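Local coordinates for DegQ (Legionella fallonii, PDB 3PV2), which is a self-compartmentalizing HtrA-type protease, probably a serine protease with chaperone activity, that forms 12-subunit assemblies, at residues B[287-292]-B[298-303]; B[307-312]-B[318-323]. All coordinates share one frame; numbering follows the deposited sequence.

Contact 1. Residues B[287-292]-B[298-303]; sequences SQVNPN and AGLKAG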
ATOM      1  N   SER B 287       1.909 -42.177 -37.547  1.00 33.38           N
ATOM      2  CA  SER B 287       3.072 -41.252 -37.755  1.00 33.47           C
ATOM      3  C   SER B 287       4.375 -41.697 -37.156  1.00 33.61           C
ATOM      4  O   SER B 287       5.411 -41.129 -37.445  1.00 33.83           O
ATOM      5  CB  SER B 287       2.753 -39.885 -37.160  1.00 33.58           C
ATOM      6  OG  SER B 287       2.250 -39.968 -35.837  1.00 34.79           O
ATOM      7  N   GLN B 288       4.321 -42.675 -36.268  1.00 33.57           N
ATOM      8  CA  GLN B 288       5.530 -43.249 -35.702  1.00 33.78           C
ATOM      9  C   GLN B 288       5.240 -44.559 -35.052  1.00 33.76           C
ATOM     10  O   GLN B 288       4.208 -44.711 -34.531  1.00 33.61           O
ATOM     11  CB  GLN B 288       6.133 -42.271 -34.705  1.00 33.97           C
ATOM     12  CG  GLN B 288       6.470 -42.700 -33.332  1.00 34.91           C
ATOM     13  CD  GLN B 288       7.034 -41.560 -32.424  1.00 40.40           C
ATOM     14  OE1 GLN B 288       7.251 -41.798 -31.244  1.00 43.85           O
ATOM     15  NE2 GLN B 288       7.315 -40.373 -32.969  1.00 34.75           N
ATOM     16  N   VAL B 289       6.196 -45.474 -35.120  1.00 34.05           N
ATOM     17  CA  VAL B 289       6.189 -46.752 -34.413  1.00 34.18           C
ATOM     18  C   VAL B 289       7.497 -46.868 -33.593  1.00 36.23           C
ATOM     19  O   VAL B 289       8.575 -46.825 -34.176  1.00 37.75           O
ATOM     20  CB  VAL B 289       6.170 -47.872 -35.485  1.00 34.58           C
ATOM     21  CG1 VAL B 289       6.105 -49.270 -34.815  1.00 35.42           C
ATOM     22  CG2 VAL B 289       4.971 -47.696 -36.440  1.00 34.33           C
ATOM     23  N   ASN B 290       7.460 -47.031 -32.265  1.00 38.93           N
ATOM     24  CA  ASN B 290       8.709 -46.871 -31.514  1.00 41.04           C
ATOM     25  C   ASN B 290       9.410 -48.187 -31.564  1.00 41.53           C
ATOM     26  O   ASN B 290       8.780 -49.223 -31.529  1.00 41.51           O
ATOM     27  CB  ASN B 290       8.492 -46.524 -30.042  1.00 42.94           C
ATOM     28  CG  ASN B 290       7.811 -45.161 -29.793  1.00 45.88           C
ATOM     29  OD1 ASN B 290       7.090 -45.035 -28.789  1.00 50.93           O
ATOM     30  ND2 ASN B 290       8.048 -44.174 -30.641  1.00 40.18           N
ATOM     31  N   PRO B 291      10.721 -48.168 -31.611  1.00 42.88           N
ATOM     32  CA  PRO B 291      11.499 -49.389 -31.545  1.00 44.48           C
ATOM     33  C   PRO B 291      11.201 -50.215 -30.318  1.00 43.84           C
ATOM     34  O   PRO B 291      10.913 -49.662 -29.245  1.00 42.77           O
ATOM     35  CB  PRO B 291      12.967 -48.898 -31.581  1.00 45.87           C
ATOM     36  CG  PRO B 291      12.911 -47.453 -31.223  1.00 46.50           C
ATOM     37  CD  PRO B 291      11.579 -46.988 -31.767  1.00 45.18           C
ATOM     38  N   ASN B 292      11.129 -51.520 -30.543  1.00 44.16           N
ATOM     39  CA  ASN B 292      10.937 -52.504 -29.522  1.00 44.68           C
ATOM     40  C   ASN B 292       9.581 -52.442 -28.848  1.00 43.94           C
ATOM     41  O   ASN B 292       9.443 -52.970 -27.734  1.00 45.10           O
ATOM     42  CB  ASN B 292      12.010 -52.389 -28.437  1.00 46.65           C
ATOM     43  CG  ASN B 292      13.447 -52.463 -29.010  1.00 51.26           C
ATOM     44  OD1 ASN B 292      13.842 -53.487 -29.576  1.00 56.95           O
ATOM     45  ND2 ASN B 292      14.213 -51.377 -28.881  1.00 51.15           N
ATOM     46  N   ALA B 298       4.696 -56.296 -34.126  1.00 42.91           N
ATOM     47  CA  ALA B 298       3.603 -56.714 -34.991  1.00 42.30           C
ATOM     48  C   ALA B 298       3.810 -56.400 -36.463  1.00 42.58           C
ATOM     49  O   ALA B 298       3.070 -56.938 -37.293  1.00 44.49           O
ATOM     50  CB  ALA B 298       2.340 -56.117 -34.518  1.00 41.58           C
ATOM     51  N   GLY B 299       4.777 -55.530 -36.806  1.00 40.34           N
ATOM     52  CA  GLY B 299       5.090 -55.235 -38.161  1.00 39.81           C
ATOM     53  C   GLY B 299       4.504 -53.913 -38.670  1.00 38.67           C
ATOM     54  O   GLY B 299       4.570 -53.640 -39.856  1.00 39.23           O
ATOM     55  N   LEU B 300       3.985 -53.078 -37.775  1.00 36.98           N
ATOM     56  CA  LEU B 300       3.415 -51.771 -38.131  1.00 36.07           C
ATOM     57  C   LEU B 300       4.511 -50.803 -38.551  1.00 35.93           C
ATOM     58  O   LEU B 300       5.604 -50.868 -38.037  1.00 36.05           O
ATOM     59  CB  LEU B 300       2.648 -51.187 -36.957  1.00 35.33           C
ATOM     60  CG  LEU B 300       1.583 -50.126 -37.172  1.00 35.31           C
ATOM     61  CD1 LEU B 300       0.325 -50.725 -37.761  1.00 37.18           C
ATOM     62  CD2 LEU B 300       1.204 -49.395 -35.882  1.00 34.36           C
ATOM     63  N   LYS B 301       4.217 -49.930 -39.509  1.00 35.80           N
ATOM     64  CA  LYS B 301       5.151 -48.926 -39.924  1.00 35.72           C
ATOM     65  C   LYS B 301       4.499 -47.559 -40.094  1.00 35.08           C
ATOM     66  O   LYS B 301       3.302 -47.447 -40.415  1.00 34.92           O
ATOM     67  CB  LYS B 301       5.707 -49.331 -41.293  1.00 36.76           C
ATOM     68  CG  LYS B 301       6.435 -50.662 -41.251  1.00 41.59           C
ATOM     69  CD  LYS B 301       7.306 -50.867 -42.483  1.00 48.95           C
ATOM     70  CE  LYS B 301       8.284 -52.086 -42.262  1.00 54.53           C
ATOM     71  NZ  LYS B 301       9.061 -52.402 -43.515  1.00 60.44           N
ATOM     72  N   ALA B 302       5.349 -46.531 -39.963  1.00 34.90           N
ATOM     73  CA  ALA B 302       4.976 -45.158 -40.214  1.00 34.51           C
ATOM     74  C   ALA B 302       4.411 -45.105 -41.625  1.00 34.77           C
ATOM     75  O   ALA B 302       4.992 -45.654 -42.510  1.00 35.40           O
ATOM     76  CB  ALA B 302       6.226 -44.213 -40.069  1.00 34.60           C
ATOM     77  N   GLY B 303       3.290 -44.427 -41.810  1.00 34.44           N
ATOM     78  CA  GLY B 303       2.699 -44.244 -43.145  1.00 34.73           C
ATOM     79  C   GLY B 303       1.560 -45.224 -43.387  1.00 34.98           C
ATOM     80  O   GLY B 303       0.780 -45.039 -44.316  1.00 35.22           O
TER
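Val289, at the end of strand 284-289, sets both of its methyl branches against the backbone of the Leu300-Ala302 loop. Leu300 O faces the fork between CG1 and CG2 of Val289, 3.6 Å from each, while CG2 reaches on to the peptide joining Lys301 to Ala302, 3.7 Å from Ala302 N. The torsion explains the reach of both branches: with CG1 trans to the backbone N (chi1 -178°), CG2 swings in beside that nitrogen. A beta-branched residue suits the place, since it holds two methyls close to its own backbone, ready to meet the loop together. Leu300 adds the contact between side chains, its CD2 lying 4.2 Å from Val289 CG2; the rest of this buried leucine reaches Ile262, Val337 and Leu346 in the core. The loop belongs to the first PDZ domain and follows the short helix 294-298, which ends in a Schellman motif at Gly299, whose positive phi (101°) is easy for a residue without a side chain. No hydrogen bond joins the two segments, and the meeting is one of van der Waals packing. Farther along, the small methyl of Ala302 lies 4.1 Å from Ser287 O, an oxygen that accepts a hydrogen bond from Gln438 of a second subunit. Within 287-292 itself, Asn290 ND2 donates to Gln288 OE1 at 2.6 Å; the oxygen lies nearly in the asparagine's amide plane, but ND2 is tilted 30° from the glutamine's carbonyl plane.

Contact 2. Residues B[307-312]-B[318-323]; sequences TQINDT and TQVKTT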
ATOM      1  N   THR B 307      -7.185 -49.156 -40.573  1.00 36.97           N
ATOM      2  CA  THR B 307      -8.631 -49.143 -40.914  1.00 37.83           C
ATOM      3  C   THR B 307      -9.524 -49.997 -39.993  1.00 40.10           C
ATOM      4  O   THR B 307     -10.767 -49.918 -40.054  1.00 42.59           O
ATOM      5  CB  THR B 307      -8.848 -49.560 -42.347  1.00 38.59           C
ATOM      6  OG1 THR B 307      -8.318 -50.872 -42.528  1.00 41.92           O
ATOM      7  CG2 THR B 307      -8.128 -48.618 -43.263  1.00 37.96           C
ATOM      8  N   GLN B 308      -8.907 -50.787 -39.130  1.00 40.87           N
ATOM      9  CA  GLN B 308      -9.614 -51.658 -38.222  1.00 44.16           C
ATOM     10  C   GLN B 308      -8.730 -52.149 -37.092  1.00 44.36           C
ATOM     11  O   GLN B 308      -7.578 -52.616 -37.311  1.00 42.07           O
ATOM     12  CB  GLN B 308     -10.101 -52.917 -38.929  1.00 46.13           C
ATOM     13  CG  GLN B 308     -11.391 -53.464 -38.328  1.00 51.70           C
ATOM     14  CD  GLN B 308     -11.985 -54.695 -39.096  1.00 56.42           C
ATOM     15  OE1 GLN B 308     -12.069 -55.826 -38.548  1.00 58.29           O
ATOM     16  NE2 GLN B 308     -12.390 -54.472 -40.336  1.00 55.33           N
ATOM     17  N   ILE B 309      -9.306 -52.102 -35.904  1.00 45.74           N
ATOM     18  CA  ILE B 309      -8.696 -52.674 -34.695  1.00 46.76           C
ATOM     19  C   ILE B 309      -9.728 -53.668 -34.075  1.00 50.56           C
ATOM     20  O   ILE B 309     -10.854 -53.262 -33.721  1.00 51.17           O
ATOM     21  CB  ILE B 309      -8.369 -51.568 -33.709  1.00 45.57           C
ATOM     22  CG1 ILE B 309      -7.236 -50.698 -34.273  1.00 44.59           C
ATOM     23  CG2 ILE B 309      -7.969 -52.151 -32.326  1.00 43.50           C
ATOM     24  CD1 ILE B 309      -6.873 -49.575 -33.405  1.00 44.28           C
ATOM     25  N   ASN B 310      -9.344 -54.940 -33.994  1.00 53.55           N
ATOM     26  CA  ASN B 310     -10.260 -56.032 -33.603  1.00 56.91           C
ATOM     27  C   ASN B 310     -11.519 -56.000 -34.453  1.00 59.62           C
ATOM     28  O   ASN B 310     -11.439 -56.193 -35.643  1.00 60.38           O
ATOM     29  CB  ASN B 310     -10.564 -55.994 -32.094  1.00 56.74           C
ATOM     30  CG  ASN B 310      -9.342 -56.338 -31.238  1.00 54.53           C
ATOM     31  OD1 ASN B 310      -8.435 -57.038 -31.693  1.00 53.00           O
ATOM     32  ND2 ASN B 310      -9.296 -55.805 -30.007  1.00 53.59           N
ATOM     33  N   ASP B 311     -12.671 -55.728 -33.869  1.00 62.83           N
ATOM     34  CA  ASP B 311     -13.907 -55.636 -34.658  1.00 66.08           C
ATOM     35  C   ASP B 311     -14.350 -54.196 -34.903  1.00 65.86           C
ATOM     36  O   ASP B 311     -15.437 -53.970 -35.439  1.00 67.32           O
ATOM     37  CB  ASP B 311     -15.073 -56.407 -33.980  1.00 69.41           C
ATOM     38  CG  ASP B 311     -14.801 -57.903 -33.843  1.00 71.53           C
ATOM     39  OD1 ASP B 311     -14.293 -58.528 -34.795  1.00 73.97           O
ATOM     40  OD2 ASP B 311     -15.100 -58.452 -32.768  1.00 78.14           O
ATOM     41  N   THR B 312     -13.538 -53.218 -34.519  1.00 63.67           N
ATOM     42  CA  THR B 312     -13.968 -51.839 -34.686  1.00 63.15           C
ATOM     43  C   THR B 312     -13.399 -51.257 -35.966  1.00 60.92           C
ATOM     44  O   THR B 312     -12.191 -51.174 -36.165  1.00 57.74           O
ATOM     45  CB  THR B 312     -13.549 -50.975 -33.514  1.00 62.78           C
ATOM     46  OG1 THR B 312     -13.985 -51.588 -32.308  1.00 65.93           O
ATOM     47  CG2 THR B 312     -14.149 -49.620 -33.594  1.00 63.84           C
ATOM     48  N   THR B 318      -8.911 -40.476 -33.448  1.00 49.69           N
ATOM     49  CA  THR B 318      -9.310 -40.527 -32.030  1.00 53.33           C
ATOM     50  C   THR B 318      -9.780 -41.918 -31.579  1.00 53.03           C
ATOM     51  O   THR B 318      -9.492 -42.336 -30.473  1.00 55.03           O
ATOM     52  CB  THR B 318     -10.406 -39.517 -31.727  1.00 55.51           C
ATOM     53  OG1 THR B 318     -11.363 -39.527 -32.799  1.00 59.64           O
ATOM     54  CG2 THR B 318      -9.788 -38.128 -31.582  1.00 56.57           C
ATOM     55  N   GLN B 319     -10.387 -42.664 -32.462  1.00 52.05           N
ATOM     56  CA  GLN B 319     -10.866 -44.004 -32.107  1.00 53.87           C
ATOM     57  C   GLN B 319      -9.753 -44.997 -31.792  1.00 53.07           C
ATOM     58  O   GLN B 319     -10.006 -45.967 -31.109  1.00 54.57           O
ATOM     59  CB  GLN B 319     -11.765 -44.623 -33.193  1.00 53.13           C
ATOM     60  CG  GLN B 319     -12.846 -43.789 -33.642  1.00 55.02           C
ATOM     61  CD  GLN B 319     -13.513 -44.357 -34.892  1.00 61.03           C
ATOM     62  OE1 GLN B 319     -12.881 -44.553 -35.925  1.00 59.90           O
ATOM     63  NE2 GLN B 319     -14.802 -44.639 -34.790  1.00 68.12           N
ATOM     64  N   VAL B 320      -8.524 -44.758 -32.238  1.00 51.69           N
ATOM     65  CA  VAL B 320      -7.495 -45.739 -32.037  1.00 50.56           C
ATOM     66  C   VAL B 320      -7.124 -45.742 -30.575  1.00 53.99           C
ATOM     67  O   VAL B 320      -7.003 -46.796 -29.928  1.00 53.66           O
ATOM     68  CB  VAL B 320      -6.294 -45.428 -32.896  1.00 50.11           C
ATOM     69  CG1 VAL B 320      -5.045 -46.216 -32.438  1.00 43.92           C
ATOM     70  CG2 VAL B 320      -6.632 -45.662 -34.349  1.00 45.27           C
ATOM     71  N   LYS B 321      -7.045 -44.543 -30.035  1.00 57.67           N
ATOM     72  CA  LYS B 321      -6.517 -44.294 -28.681  1.00 61.50           C
ATOM     73  C   LYS B 321      -7.531 -44.861 -27.707  1.00 65.01           C
ATOM     74  O   LYS B 321      -7.238 -45.728 -26.850  1.00 66.43           O
ATOM     75  CB  LYS B 321      -6.332 -42.791 -28.526  1.00 63.31           C
ATOM     76  CG  LYS B 321      -6.125 -42.078 -29.960  1.00 64.88           C
ATOM     77  CD  LYS B 321      -5.631 -40.589 -29.924  1.00 70.70           C
ATOM     78  CE  LYS B 321      -4.102 -40.451 -29.705  1.00 71.59           C
ATOM     79  NZ  LYS B 321      -3.527 -39.125 -30.213  1.00 73.97           N
ATOM     80  N   THR B 322      -8.760 -44.435 -27.935  1.00 66.96           N
ATOM     81  CA  THR B 322      -9.910 -45.051 -27.371  1.00 68.85           C
ATOM     82  C   THR B 322      -9.928 -46.581 -27.469  1.00 69.09           C
ATOM     83  O   THR B 322      -9.878 -47.246 -26.437  1.00 70.73           O
ATOM     84  CB  THR B 322     -11.149 -44.395 -28.010  1.00 70.30           C
ATOM     85  OG1 THR B 322     -11.204 -43.018 -27.565  1.00 70.84           O
ATOM     86  CG2 THR B 322     -12.445 -45.157 -27.684  1.00 70.96           C
ATOM     87  N   THR B 323     -10.022 -47.158 -28.661  1.00 68.00           N
ATOM     88  CA  THR B 323     -10.184 -48.611 -28.766  1.00 67.80           C
ATOM     89  C   THR B 323      -9.032 -49.385 -28.099  1.00 68.36           C
ATOM     90  O   THR B 323      -9.252 -50.465 -27.554  1.00 69.62           O
ATOM     91  CB  THR B 323     -10.251 -49.089 -30.212  1.00 67.13           C
ATOM     92  OG1 THR B 323     -11.283 -48.391 -30.911  1.00 67.20           O
ATOM     93  CG2 THR B 323     -10.495 -50.594 -30.279  1.00 65.82           C
TER
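Ile309 turns CG2 trans to its backbone N and carries CG1 beside that nitrogen (chi1 -68°), and an extended chi2 of 178° then sends CD1 outward to helix 318-325. Its two branches therefore have separate targets. CG2 meets Thr323 CG2 at 3.6 Å, the closest approach of the contact, where the two side chains run past one another in opposite directions. CD1 instead faces the two methyls of Val320 almost equally, 3.9 Å from Val320 CG1 and 4.0 Å from Val320 CG2, with the isoleucine lying roughly at right angles to the valine. Thr323 is apt here because it offers a methyl to the strand and keeps its hydroxyl for the helix: with chi1 at -55°, OG1 sits beside its own backbone N and donates to Gln319 O at 2.7 Å. That carbonyl also accepts Thr323 N from the opposite face of its plane; the hydroxyl bond holds the threonine's rotation, while the N-H bond is the ordinary helix bond. Thr312 likewise slides past Thr323 in the opposite direction, its CG2 4.1 Å from Thr323 OG1. Both Ile309 and Thr312 are delivered by a type II' beta turn, whose ends are joined by Ile309 N to Thr312 O (3.0 Å) and by Thr312 N to Ile309 O (2.8 Å). Strand, hairpin and helix form part of the first PDZ domain. Gln319 OE1 accepts from the backbone of Thr315 and Gln316, holding the approach to the helix, while Ile314 packs on Ile309. Strand 305-309 pairs with strand 332-339, where a classic beta bulge at Thr307 and Gln308 faces Ile336, and helix 318-325 packs by Val320 and Thr323 against the turn end of strand 305-309, with Val333 also touching Ile309.

Overall arrangement
Both contacts lie in the first PDZ domain and follow one another in series, neither nesting nor crossing. From the N terminus, the chain leaves strand 284-289, passes through helix 294-298 and folds back at 298-303, so contact 1 closes a short helical excursion from the sheet. Almost at once, strand 305-309 runs antiparallel to strand 284-289, and contact 2 closes the next excursion, through the small hairpin strand 312-313 to helix 318-325. The centres are 16 Å apart. Successive excursions are thereby tied to two neighbouring strands of one sheet, contact 1 facing a second subunit and contact 2 touching no other chain.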